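Local coordinates for protein thioredoxin (H-type,TRX-H) (Edwardsiella tarda, PDB 5ZF2) that is a thioredoxin-like type IV secretion effector that inhibits host ASK1-MAPK signalling to promote pathogenesis during infection, at residues V31-L42 against G90-L101. Residues are numbered along the deposited sequence; the frame is centred on the assembly and turned at random.
With SO4 (sulfate ion), chain B.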
loop_
_atom_site.group_PDB
_atom_site.type_symbol
_atom_site.label_atom_id
_atom_site.label_comp_id
_atom_site.label_asym_id
_atom_site.label_seq_id
_atom_site.Cartn_x
_atom_site.Cartn_y
_atom_site.Cartn_z
ATOM N N VAL A 31 -2.320 -13.501 6.370
ATOM C CA VAL A 31 -2.759 -12.865 5.159
ATOM C C VAL A 31 -1.762 -11.822 4.697
ATOM O O VAL A 31 -1.392 -11.822 3.557
ATOM C CB VAL A 31 -4.204 -12.327 5.242
ATOM C CG1 VAL A 31 -4.551 -11.533 3.995
ATOM C CG2 VAL A 31 -5.183 -13.476 5.387
ATOM N N CYS A 32 -1.282 -11.000 5.618
ATOM C CA CYS A 32 -0.314 -9.973 5.288
ATOM C C CYS A 32 0.931 -10.543 4.682
ATOM O O CYS A 32 1.430 -10.027 3.744
ATOM C CB CYS A 32 0.053 -9.119 6.464
ATOM S SG CYS A 32 -1.243 -8.067 7.056
ATOM N N LYS A 33 1.418 -11.608 5.286
ATOM C CA LYS A 33 2.568 -12.340 4.794
ATOM C C LYS A 33 2.362 -12.778 3.365
ATOM O O LYS A 33 3.090 -12.415 2.510
ATOM C CB LYS A 33 2.807 -13.542 5.699
ATOM C CG LYS A 33 4.241 -13.906 5.895
ATOM C CD LYS A 33 5.114 -12.694 5.913
ATOM C CE LYS A 33 6.007 -12.661 4.712
ATOM N NZ LYS A 33 7.293 -12.017 5.085
ATOM N N ARG A 34 1.312 -13.517 3.144
ATOM C CA ARG A 34 0.833 -13.909 1.852
ATOM C C ARG A 34 0.701 -12.795 0.798
ATOM O O ARG A 34 1.184 -12.918 -0.274
ATOM C CB ARG A 34 -0.508 -14.551 2.051
ATOM C CG ARG A 34 -0.888 -15.614 1.062
ATOM C CD ARG A 34 -1.578 -16.827 1.731
ATOM N NE ARG A 34 -2.594 -16.550 2.766
ATOM C CZ ARG A 34 -2.706 -17.212 3.921
ATOM N NH1 ARG A 34 -1.848 -18.165 4.264
ATOM N NH2 ARG A 34 -3.657 -16.902 4.770
ATOM N N GLN A 35 0.053 -11.706 1.139
ATOM C CA GLN A 35 0.074 -10.520 0.313
ATOM C C GLN A 35 1.480 -10.074 -0.057
ATOM O O GLN A 35 1.769 -9.913 -1.204
ATOM C CB GLN A 35 -0.683 -9.370 0.975
ATOM C CG GLN A 35 -2.182 -9.437 0.836
ATOM C CD GLN A 35 -2.868 -8.259 1.452
ATOM O OE1 GLN A 35 -2.378 -7.658 2.376
ATOM N NE2 GLN A 35 -4.009 -7.939 0.948
ATOM N N GLU A 36 2.327 -9.884 0.946
ATOM C CA GLU A 36 3.664 -9.355 0.738
ATOM C C GLU A 36 4.431 -10.172 -0.280
ATOM O O GLU A 36 4.962 -9.656 -1.187
ATOM C CB GLU A 36 4.445 -9.197 2.043
ATOM C CG GLU A 36 5.934 -8.925 1.860
ATOM C CD GLU A 36 6.675 -8.701 3.163
ATOM O OE1 GLU A 36 7.114 -7.568 3.432
ATOM O OE2 GLU A 36 6.816 -9.654 3.942
ATOM N N ARG A 37 4.411 -11.469 -0.137
ATOM C CA ARG A 37 4.887 -12.393 -1.144
ATOM C C ARG A 37 4.541 -12.094 -2.574
ATOM O O ARG A 37 5.326 -12.170 -3.439
ATOM C CB ARG A 37 4.320 -13.775 -0.874
ATOM C CG ARG A 37 5.215 -14.625 -0.106
ATOM C CD ARG A 37 5.518 -14.062 1.233
ATOM N NE ARG A 37 5.406 -15.108 2.217
ATOM C CZ ARG A 37 6.448 -15.572 2.854
ATOM N NH1 ARG A 37 7.633 -15.056 2.576
ATOM N NH2 ARG A 37 6.317 -16.535 3.742
ATOM N N GLU A 38 3.294 -11.852 -2.801
ATOM C CA GLU A 38 2.774 -11.692 -4.151
ATOM C C GLU A 38 2.937 -10.279 -4.669
ATOM O O GLU A 38 3.094 -10.087 -5.879
ATOM C CB GLU A 38 1.298 -12.103 -4.176
ATOM C CG GLU A 38 1.152 -13.574 -3.734
ATOM C CD GLU A 38 -0.290 -13.987 -3.509
ATOM O OE1 GLU A 38 -1.138 -13.083 -3.417
ATOM O OE2 GLU A 38 -0.535 -15.206 -3.383
ATOM N N LEU A 39 2.906 -9.297 -3.769
ATOM C CA LEU A 39 3.098 -7.903 -4.132
ATOM C C LEU A 39 4.561 -7.583 -4.456
ATOM O O LEU A 39 4.835 -6.753 -5.335
ATOM C CB LEU A 39 2.595 -7.014 -2.997
ATOM C CG LEU A 39 1.074 -6.886 -2.887
ATOM C CD1 LEU A 39 0.734 -6.143 -1.626
ATOM C CD2 LEU A 39 0.501 -6.193 -4.116
ATOM N N THR A 40 5.512 -8.190 -3.744
ATOM C CA THR A 40 6.918 -7.831 -3.964
ATOM C C THR A 40 7.345 -7.935 -5.423
ATOM O O THR A 40 7.862 -6.939 -5.951
ATOM C CB THR A 40 7.823 -8.649 -3.035
ATOM O OG1 THR A 40 7.490 -8.320 -1.676
ATOM C CG2 THR A 40 9.304 -8.356 -3.293
ATOM N N PRO A 41 7.102 -9.030 -6.150
ATOM C CA PRO A 41 7.455 -9.020 -7.577
ATOM C C PRO A 41 6.632 -8.036 -8.387
ATOM O O PRO A 41 7.136 -7.474 -9.366
ATOM C CB PRO A 41 7.201 -10.466 -8.019
ATOM C CG PRO A 41 6.217 -10.980 -7.042
ATOM C CD PRO A 41 6.535 -10.333 -5.746
ATOM N N LEU A 42 5.382 -7.797 -8.014
ATOM C CA LEU A 42 4.607 -6.822 -8.769
ATOM C C LEU A 42 5.220 -5.429 -8.655
ATOM O O LEU A 42 5.205 -4.669 -9.627
ATOM C CB LEU A 42 3.152 -6.823 -8.293
ATOM C CG LEU A 42 2.378 -8.131 -8.506
ATOM C CD1 LEU A 42 0.977 -8.074 -7.891
ATOM C CD2 LEU A 42 2.300 -8.445 -10.001
ATOM N N GLY A 90 -7.711 -7.727 2.441
ATOM C CA GLY A 90 -7.591 -9.167 2.527
ATOM C C GLY A 90 -7.369 -9.901 1.217
ATOM O O GLY A 90 -7.318 -11.137 1.224
ATOM N N GLU A 91 -7.203 -9.192 0.108
ATOM C CA GLU A 91 -7.064 -9.827 -1.198
ATOM C C GLU A 91 -5.741 -10.569 -1.327
ATOM O O GLU A 91 -4.674 -9.978 -1.112
ATOM C CB GLU A 91 -7.145 -8.769 -2.302
ATOM C CG GLU A 91 -6.947 -9.333 -3.700
ATOM C CD GLU A 91 -8.049 -10.324 -4.052
ATOM O OE1 GLU A 91 -7.761 -11.546 -4.158
ATOM O OE2 GLU A 91 -9.206 -9.865 -4.208
ATOM N N THR A 92 -5.795 -11.857 -1.729
ATOM C CA THR A 92 -4.559 -12.609 -1.951
ATOM C C THR A 92 -4.472 -13.274 -3.321
ATOM O O THR A 92 -3.524 -14.031 -3.563
ATOM C CB THR A 92 -4.339 -13.683 -0.870
ATOM O OG1 THR A 92 -5.418 -14.620 -0.893
ATOM C CG2 THR A 92 -4.233 -13.054 0.524
ATOM N N SER A 93 -5.409 -13.022 -4.232
ATOM C CA SER A 93 -5.244 -13.558 -5.590
ATOM C C SER A 93 -4.155 -12.781 -6.322
ATOM O O SER A 93 -4.256 -11.550 -6.445
ATOM C CB SER A 93 -6.556 -13.493 -6.378
ATOM O OG SER A 93 -6.292 -13.516 -7.773
ATOM N N PRO A 94 -3.102 -13.445 -6.821
ATOM C CA PRO A 94 -2.073 -12.716 -7.594
ATOM C C PRO A 94 -2.636 -11.901 -8.756
ATOM O O PRO A 94 -2.232 -10.748 -8.941
ATOM C CB PRO A 94 -1.142 -13.836 -8.085
ATOM C CG PRO A 94 -1.298 -14.932 -7.044
ATOM C CD PRO A 94 -2.764 -14.873 -6.639
ATOM N N SER A 95 -3.586 -12.442 -9.525
ATOM C CA SER A 95 -4.147 -11.664 -10.626
ATOM C C SER A 95 -4.985 -10.488 -10.129
ATOM O O SER A 95 -5.008 -9.427 -10.768
ATOM C CB SER A 95 -4.976 -12.572 -11.540
ATOM O OG SER A 95 -6.086 -13.094 -10.854
ATOM N N ALA A 96 -5.677 -10.639 -8.999
ATOM C CA ALA A 96 -6.470 -9.528 -8.483
ATOM C C ALA A 96 -5.577 -8.408 -7.967
ATOM O O ALA A 96 -5.871 -7.226 -8.181
ATOM C CB ALA A 96 -7.420 -10.012 -7.375
ATOM N N LEU A 97 -4.484 -8.763 -7.281
ATOM C CA LEU A 97 -3.549 -7.762 -6.777
ATOM C C LEU A 97 -2.864 -7.028 -7.922
ATOM O O LEU A 97 -2.694 -5.802 -7.870
ATOM C CB LEU A 97 -2.502 -8.428 -5.877
ATOM C CG LEU A 97 -3.054 -9.023 -4.582
ATOM C CD1 LEU A 97 -1.943 -9.729 -3.847
ATOM C CD2 LEU A 97 -3.595 -7.931 -3.683
ATOM N N SER A 98 -2.434 -7.766 -8.948
ATOM C CA SER A 98 -1.918 -7.135 -10.162
ATOM C C SER A 98 -2.930 -6.147 -10.739
ATOM O O SER A 98 -2.592 -5.010 -11.084
ATOM C CB SER A 98 -1.571 -8.207 -11.192
ATOM O OG SER A 98 -1.194 -7.618 -12.408
ATOM N N ASP A 99 -4.179 -6.565 -10.855
ATOM C CA ASP A 99 -5.159 -5.672 -11.469
ATOM C C ASP A 99 -5.450 -4.469 -10.579
ATOM O O ASP A 99 -5.686 -3.367 -11.089
ATOM C CB ASP A 99 -6.434 -6.446 -11.779
ATOM C CG ASP A 99 -7.399 -5.645 -12.628
ATOM O OD1 ASP A 99 -7.045 -5.286 -13.770
ATOM O OD2 ASP A 99 -8.486 -5.355 -12.129
ATOM N N PHE A 100 -5.399 -4.658 -9.256
ATOM C CA PHE A 100 -5.590 -3.564 -8.302
ATOM C C PHE A 100 -4.570 -2.449 -8.529
ATOM O O PHE A 100 -4.894 -1.260 -8.418
ATOM C CB PHE A 100 -5.472 -4.094 -6.871
ATOM C CG PHE A 100 -5.634 -3.028 -5.805
ATOM C CD1 PHE A 100 -6.894 -2.584 -5.439
ATOM C CD2 PHE A 100 -4.521 -2.481 -5.182
ATOM C CE1 PHE A 100 -7.044 -1.584 -4.465
ATOM C CE2 PHE A 100 -4.650 -1.506 -4.205
ATOM C CZ PHE A 100 -5.910 -1.063 -3.834
ATOM N N LEU A 101 -3.338 -2.821 -8.849
ATOM C CA LEU A 101 -2.282 -1.843 -9.086
ATOM C C LEU A 101 -2.337 -1.226 -10.472
ATOM O O LEU A 101 -1.849 -0.105 -10.650
ATOM C CB LEU A 101 -0.915 -2.501 -8.907
ATOM C CG LEU A 101 -0.646 -2.988 -7.473
ATOM C CD1 LEU A 101 0.742 -3.651 -7.442
ATOM C CD2 LEU A 101 -0.726 -1.823 -6.499
HETATM S S SO4 B . -4.839 -16.262 -9.688
HETATM O O1 SO4 B . -3.764 -15.278 -9.674
HETATM O O2 SO4 B . -4.295 -17.591 -9.915
HETATM O O3 SO4 B . -5.529 -16.273 -8.378
HETATM O O4 SO4 B . -5.786 -15.927 -10.754
HETATM O O HOH W 1 -6.294 -6.149 0.176
#
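Gln35 reaches from helix 31-42 to the loop that leads into helix 94-101 and donates a hydrogen bond to the backbone there. With CG beside its own backbone N (chi1 -80°) and the chain extended beyond it, the side chain extends toward the loop. CB makes no close approach, but CG passes 3.2 Å from Glu91 O and also faces the methyl CG2 of Thr92. CD stays near the same oxygen, and the amide nitrogen NE2 ends the chain by donating to Glu91 O at 3.0 Å. This bond is nearly straight (160°) and lies in the plane of the Gln35 amide, although the donor is tilted from the carbonyl plane of Glu91. A water linked weakly to Gln35 NE2 also accepts from Glu91 N, and NE2 has a further weak bond to Ser74 O. The amide thus joins the 90-92 loop to Ser74, just before strand 75-80.

One turn before, Val31 CG1 meets Thr92 CG2 at 3.8 Å. One turn after, Glu38 brings OE1 to 2.6 Å from Thr92 O, a separation that suggests a protonated carboxyl group, while its OE2 lies beside the ring of Pro94. Farther along helix 31-42 the contact turns apolar: Leu97 CB touches both Leu39 CD2 and Leu42 CD1, the latter also 3.6 Å from Ser98 N, and Leu101 CD1 packs on both leucines. Ser93 caps the second helix through Ala96 N, and with Ser95 it binds a sulfate probably taken from the crystallisation liquor.

The helices cross at -56°, their axes 9.9 Å apart, and share one face of the central sheet, as the CxxC helix and the C-terminal helix do in the thioredoxin fold.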